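Local coordinates for protein diacylglycerol lipase (Aspergillus oryzae, PDB 5XK2) that probably hydrolyses the ester bonds of mono- and diacylglycerols, as a lipase of the alpha/beta-hydrolase type, at residues A[86-98]-A[152-164]. Sequence-based numbering, arbitrary orientation.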
loop_
_atom_site.group_PDB
_atom_site.type_symbol
_atom_site.label_atom_id
_atom_site.label_comp_id
_atom_site.label_asym_id
_atom_site.label_seq_id
_atom_site.Cartn_x
_atom_site.Cartn_y
_atom_site.Cartn_z
ATOM N N VAL A 86 3.912 -21.211 -15.641
ATOM C CA VAL A 86 3.052 -21.114 -14.474
ATOM C C VAL A 86 3.323 -19.740 -13.867
ATOM O O VAL A 86 4.424 -19.490 -13.384
ATOM C CB VAL A 86 3.355 -22.232 -13.443
ATOM C CG1 VAL A 86 2.392 -22.133 -12.254
ATOM C CG2 VAL A 86 3.281 -23.612 -14.110
ATOM N N ALA A 87 2.337 -18.849 -13.903
ATOM C CA ALA A 87 2.581 -17.472 -13.513
ATOM C C ALA A 87 1.640 -17.067 -12.396
ATOM O O ALA A 87 0.446 -17.394 -12.433
ATOM C CB ALA A 87 2.414 -16.547 -14.723
ATOM N N PHE A 88 2.163 -16.338 -11.415
ATOM C CA PHE A 88 1.379 -15.933 -10.246
ATOM C C PHE A 88 1.330 -14.432 -10.026
ATOM O O PHE A 88 2.346 -13.751 -10.143
ATOM C CB PHE A 88 1.946 -16.526 -8.957
ATOM C CG PHE A 88 2.011 -18.008 -8.933
ATOM C CD1 PHE A 88 0.937 -18.765 -8.445
ATOM C CD2 PHE A 88 3.164 -18.663 -9.336
ATOM C CE1 PHE A 88 1.026 -20.150 -8.388
ATOM C CE2 PHE A 88 3.253 -20.057 -9.302
ATOM C CZ PHE A 88 2.173 -20.802 -8.818
ATOM N N ARG A 89 0.149 -13.969 -9.624
ATOM C CA ARG A 89 -0.057 -12.636 -9.082
ATOM C C ARG A 89 -0.421 -12.815 -7.619
ATOM O O ARG A 89 -1.328 -13.594 -7.288
ATOM C CB ARG A 89 -1.187 -11.894 -9.809
ATOM C CG ARG A 89 -1.235 -10.409 -9.496
ATOM C CD ARG A 89 -2.678 -9.914 -9.391
ATOM N NE ARG A 89 -3.254 -10.427 -8.147
ATOM C CZ ARG A 89 -4.533 -10.725 -7.967
ATOM N NH1 ARG A 89 -5.411 -10.551 -8.953
ATOM N NH2 ARG A 89 -4.934 -11.202 -6.795
ATOM N N GLY A 90 0.277 -12.108 -6.741
ATOM C CA GLY A 90 -0.086 -12.143 -5.338
ATOM C C GLY A 90 -1.021 -10.991 -5.014
ATOM O O GLY A 90 -1.580 -10.345 -5.901
ATOM N N SER A 91 -1.192 -10.729 -3.728
ATOM C CA SER A 91 -2.043 -9.642 -3.294
ATOM C C SER A 91 -1.474 -8.291 -3.729
ATOM O O SER A 91 -0.255 -8.037 -3.627
ATOM C CB SER A 91 -2.204 -9.678 -1.774
ATOM O OG SER A 91 -3.109 -8.676 -1.357
ATOM N N TYR A 92 -2.350 -7.427 -4.225
ATOM C CA TYR A 92 -1.913 -6.110 -4.669
ATOM C C TYR A 92 -1.794 -5.132 -3.513
ATOM O O TYR A 92 -1.053 -4.138 -3.604
ATOM C CB TYR A 92 -2.868 -5.543 -5.715
ATOM C CG TYR A 92 -2.284 -4.375 -6.473
ATOM C CD1 TYR A 92 -1.315 -4.577 -7.457
ATOM C CD2 TYR A 92 -2.702 -3.076 -6.218
ATOM C CE1 TYR A 92 -0.773 -3.509 -8.158
ATOM C CE2 TYR A 92 -2.168 -2.008 -6.911
ATOM C CZ TYR A 92 -1.207 -2.230 -7.881
ATOM O OH TYR A 92 -0.677 -1.167 -8.575
ATOM N N SER A 93 -2.467 -5.416 -2.401
ATOM C CA SER A 93 -2.418 -4.433 -1.331
ATOM C C SER A 93 -1.204 -4.691 -0.458
ATOM O O SER A 93 -1.182 -5.610 0.364
ATOM C CB SER A 93 -3.689 -4.482 -0.475
ATOM O OG SER A 93 -3.557 -3.637 0.659
ATOM N N ILE A 94 -0.210 -3.825 -0.610
ATOM C CA ILE A 94 1.007 -3.908 0.184
ATOM C C ILE A 94 0.700 -3.550 1.627
ATOM O O ILE A 94 1.226 -4.170 2.552
ATOM C CB ILE A 94 2.101 -2.970 -0.352
ATOM C CG1 ILE A 94 2.498 -3.376 -1.773
ATOM C CG2 ILE A 94 3.319 -2.992 0.566
ATOM C CD1 ILE A 94 3.199 -4.729 -1.858
ATOM N N ARG A 95 -0.173 -2.564 1.827
ATOM C CA ARG A 95 -0.502 -2.170 3.190
ATOM C C ARG A 95 -1.159 -3.332 3.947
ATOM O O ARG A 95 -0.842 -3.561 5.106
ATOM C CB ARG A 95 -1.385 -0.905 3.215
ATOM C CG ARG A 95 -2.821 -1.072 2.738
ATOM C CD ARG A 95 -3.596 0.247 2.847
ATOM N NE ARG A 95 -3.926 0.591 4.230
ATOM C CZ ARG A 95 -4.388 1.776 4.627
ATOM N NH1 ARG A 95 -4.591 2.751 3.749
ATOM N NH2 ARG A 95 -4.659 1.985 5.909
ATOM N N ASN A 96 -2.025 -4.099 3.300
ATOM C CA ASN A 96 -2.651 -5.219 3.992
ATOM C C ASN A 96 -1.643 -6.312 4.316
ATOM O O ASN A 96 -1.729 -6.974 5.353
ATOM C CB ASN A 96 -3.806 -5.780 3.167
ATOM C CG ASN A 96 -5.042 -4.892 3.225
ATOM O OD1 ASN A 96 -5.033 -3.832 3.861
ATOM N ND2 ASN A 96 -6.108 -5.314 2.553
ATOM N N TRP A 97 -0.666 -6.482 3.432
ATOM C CA TRP A 97 0.371 -7.482 3.629
ATOM C C TRP A 97 1.223 -7.167 4.867
ATOM O O TRP A 97 1.581 -8.061 5.633
ATOM C CB TRP A 97 1.246 -7.554 2.374
ATOM C CG TRP A 97 2.344 -8.533 2.444
ATOM C CD1 TRP A 97 2.239 -9.855 2.736
ATOM C CD2 TRP A 97 3.735 -8.284 2.183
ATOM N NE1 TRP A 97 3.478 -10.447 2.689
ATOM C CE2 TRP A 97 4.413 -9.504 2.353
ATOM C CE3 TRP A 97 4.471 -7.145 1.830
ATOM C CZ2 TRP A 97 5.794 -9.624 2.191
ATOM C CZ3 TRP A 97 5.846 -7.266 1.668
ATOM C CH2 TRP A 97 6.491 -8.495 1.847
ATOM N N VAL A 98 1.565 -5.892 5.047
ATOM C CA VAL A 98 2.454 -5.523 6.147
ATOM C C VAL A 98 1.779 -5.045 7.433
ATOM O O VAL A 98 2.453 -4.962 8.462
ATOM C CB VAL A 98 3.457 -4.406 5.713
ATOM C CG1 VAL A 98 4.267 -4.849 4.501
ATOM C CG2 VAL A 98 2.738 -3.092 5.437
ATOM N N HIS A 152 5.862 -11.476 -10.241
ATOM C CA HIS A 152 6.427 -10.204 -9.809
ATOM C C HIS A 152 5.853 -9.877 -8.432
ATOM O O HIS A 152 4.708 -10.258 -8.144
ATOM C CB HIS A 152 6.102 -9.094 -10.844
ATOM C CG HIS A 152 6.384 -7.703 -10.360
ATOM N ND1 HIS A 152 5.388 -6.853 -9.924
ATOM C CD2 HIS A 152 7.548 -7.021 -10.219
ATOM C CE1 HIS A 152 5.928 -5.709 -9.538
ATOM N NE2 HIS A 152 7.237 -5.789 -9.694
ATOM N N SER A 153 6.627 -9.178 -7.597
ATOM C CA SER A 153 6.130 -8.701 -6.304
ATOM C C SER A 153 5.709 -9.897 -5.438
ATOM O O SER A 153 6.414 -10.909 -5.378
ATOM C CB SER A 153 4.957 -7.716 -6.525
ATOM O OG SER A 153 4.526 -7.095 -5.319
ATOM N N LEU A 154 4.556 -9.809 -4.778
ATOM C CA LEU A 154 4.142 -10.926 -3.914
ATOM C C LEU A 154 3.928 -12.201 -4.741
ATOM O O LEU A 154 4.144 -13.305 -4.250
ATOM C CB LEU A 154 2.867 -10.564 -3.134
ATOM C CG LEU A 154 3.089 -9.788 -1.825
ATOM C CD1 LEU A 154 3.929 -8.544 -2.001
ATOM C CD2 LEU A 154 1.743 -9.447 -1.162
ATOM N N GLY A 155 3.511 -12.049 -5.995
ATOM C CA GLY A 155 3.420 -13.186 -6.899
ATOM C C GLY A 155 4.753 -13.887 -7.109
ATOM O O GLY A 155 4.785 -15.096 -7.301
ATOM N N ALA A 156 5.847 -13.131 -7.096
ATOM C CA ALA A 156 7.188 -13.717 -7.213
ATOM C C ALA A 156 7.538 -14.550 -5.978
ATOM O O ALA A 156 8.287 -15.516 -6.077
ATOM C CB ALA A 156 8.226 -12.627 -7.411
ATOM N N ALA A 157 7.015 -14.159 -4.823
ATOM C CA ALA A 157 7.209 -14.961 -3.614
ATOM C C ALA A 157 6.490 -16.306 -3.748
ATOM O O ALA A 157 7.041 -17.372 -3.457
ATOM C CB ALA A 157 6.708 -14.198 -2.404
ATOM N N ILE A 158 5.249 -16.258 -4.203
ATOM C CA ILE A 158 4.499 -17.499 -4.405
ATOM C C ILE A 158 5.222 -18.358 -5.421
ATOM O O ILE A 158 5.397 -19.560 -5.210
ATOM C CB ILE A 158 3.045 -17.205 -4.850
ATOM C CG1 ILE A 158 2.331 -16.417 -3.744
ATOM C CG2 ILE A 158 2.303 -18.512 -5.166
ATOM C CD1 ILE A 158 1.006 -15.784 -4.178
ATOM N N ALA A 159 5.697 -17.736 -6.500
ATOM C CA ALA A 159 6.428 -18.482 -7.515
ATOM C C ALA A 159 7.654 -19.174 -6.937
ATOM O O ALA A 159 7.967 -20.292 -7.340
ATOM C CB ALA A 159 6.844 -17.558 -8.660
ATOM N N SER A 160 8.362 -18.494 -6.029
ATOM C CA SER A 160 9.578 -19.055 -5.419
ATOM C C SER A 160 9.284 -20.390 -4.717
ATOM O O SER A 160 10.005 -21.383 -4.907
ATOM C CB SER A 160 10.185 -18.068 -4.409
ATOM O OG SER A 160 10.606 -16.888 -5.074
ATOM N N LEU A 161 8.220 -20.397 -3.916
ATOM C CA LEU A 161 7.864 -21.608 -3.180
ATOM C C LEU A 161 7.263 -22.665 -4.110
ATOM O O LEU A 161 7.505 -23.851 -3.930
ATOM C CB LEU A 161 6.898 -21.283 -2.048
ATOM C CG LEU A 161 7.475 -20.403 -0.938
ATOM C CD1 LEU A 161 6.364 -20.026 0.035
ATOM C CD2 LEU A 161 8.617 -21.126 -0.187
ATOM N N ALA A 162 6.476 -22.242 -5.098
ATOM C CA ALA A 162 5.938 -23.186 -6.079
ATOM C C ALA A 162 7.059 -23.896 -6.832
ATOM O O ALA A 162 7.023 -25.111 -7.003
ATOM C CB ALA A 162 5.008 -22.471 -7.073
ATOM N N ALA A 163 8.048 -23.139 -7.305
ATOM C CA ALA A 163 9.164 -23.749 -8.015
ATOM C C ALA A 163 9.888 -24.768 -7.124
ATOM O O ALA A 163 10.223 -25.858 -7.574
ATOM C CB ALA A 163 10.162 -22.663 -8.502
ATOM N N ALA A 164 10.135 -24.387 -5.879
ATOM C CA ALA A 164 10.832 -25.256 -4.925
ATOM C C ALA A 164 10.098 -26.591 -4.797
ATOM O O ALA A 164 10.690 -27.671 -4.892
ATOM C CB ALA A 164 10.934 -24.587 -3.577
HETATM O O HOH W 1 3.055 -11.217 -10.786
HETATM O O HOH W 2 1.966 -9.933 -7.565
HETATM O O HOH W 3 1.792 -6.525 -5.045
#
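Phe88, Gly90 and Trp97 pack against helix 154-164 in a buried, mostly apolar contact that three waters complete. It joins the end of strand 86-89, and the loop and short helix 94-98 after it, to the helix that follows the neighbouring parallel strand 146-152. Strand and helix axes come within 6.3 Å and run at 138°.

The Phe88 ring lies along the helix. Ile158 CG2 sits over one of its faces, 3.8 Å from the ring centroid. Ala162 CB meets the far end of the ring, 3.7 Å from Phe88 CZ. With its CG beside the backbone N and anti to the carbonyl carbon (chi1 -59°), Phe88 reaches Ala159 as well. Helix 118-138 adds Ala123 against Ile158 and Trp124 against Ala162.

Gly90 and Gly155 let the backbones come close, with CA atoms 4.0 Å apart. Gly155 CA makes a CA-H...O contact with Phe88 O at 3.5 Å. Gly90 N and Gly155 N, both donors, are bridged by a water that accepts from each. A second water donates to Phe88 O and accepts from His152 N, at 2.7 and 2.9 Å.

Leu154 fills the other end. Its CD2 stands over the five-membered ring of Trp97, 3.9 Å from the centroid, while CD1 touches Ile94 CD1. Trp97 CG is anti to its backbone N, which brings the indole against this leucine.

A third water links Ser91 O to Ser153 OG, which also hydrogen-bonds His268 NE2. The strained Ser153 backbone (phi 61°) and the sharp strand-to-helix turn fit the GxSxG nucleophile elbow of alpha/beta-hydrolase lipases, with Ser153 the probable nucleophile of a Ser-His-Asp triad.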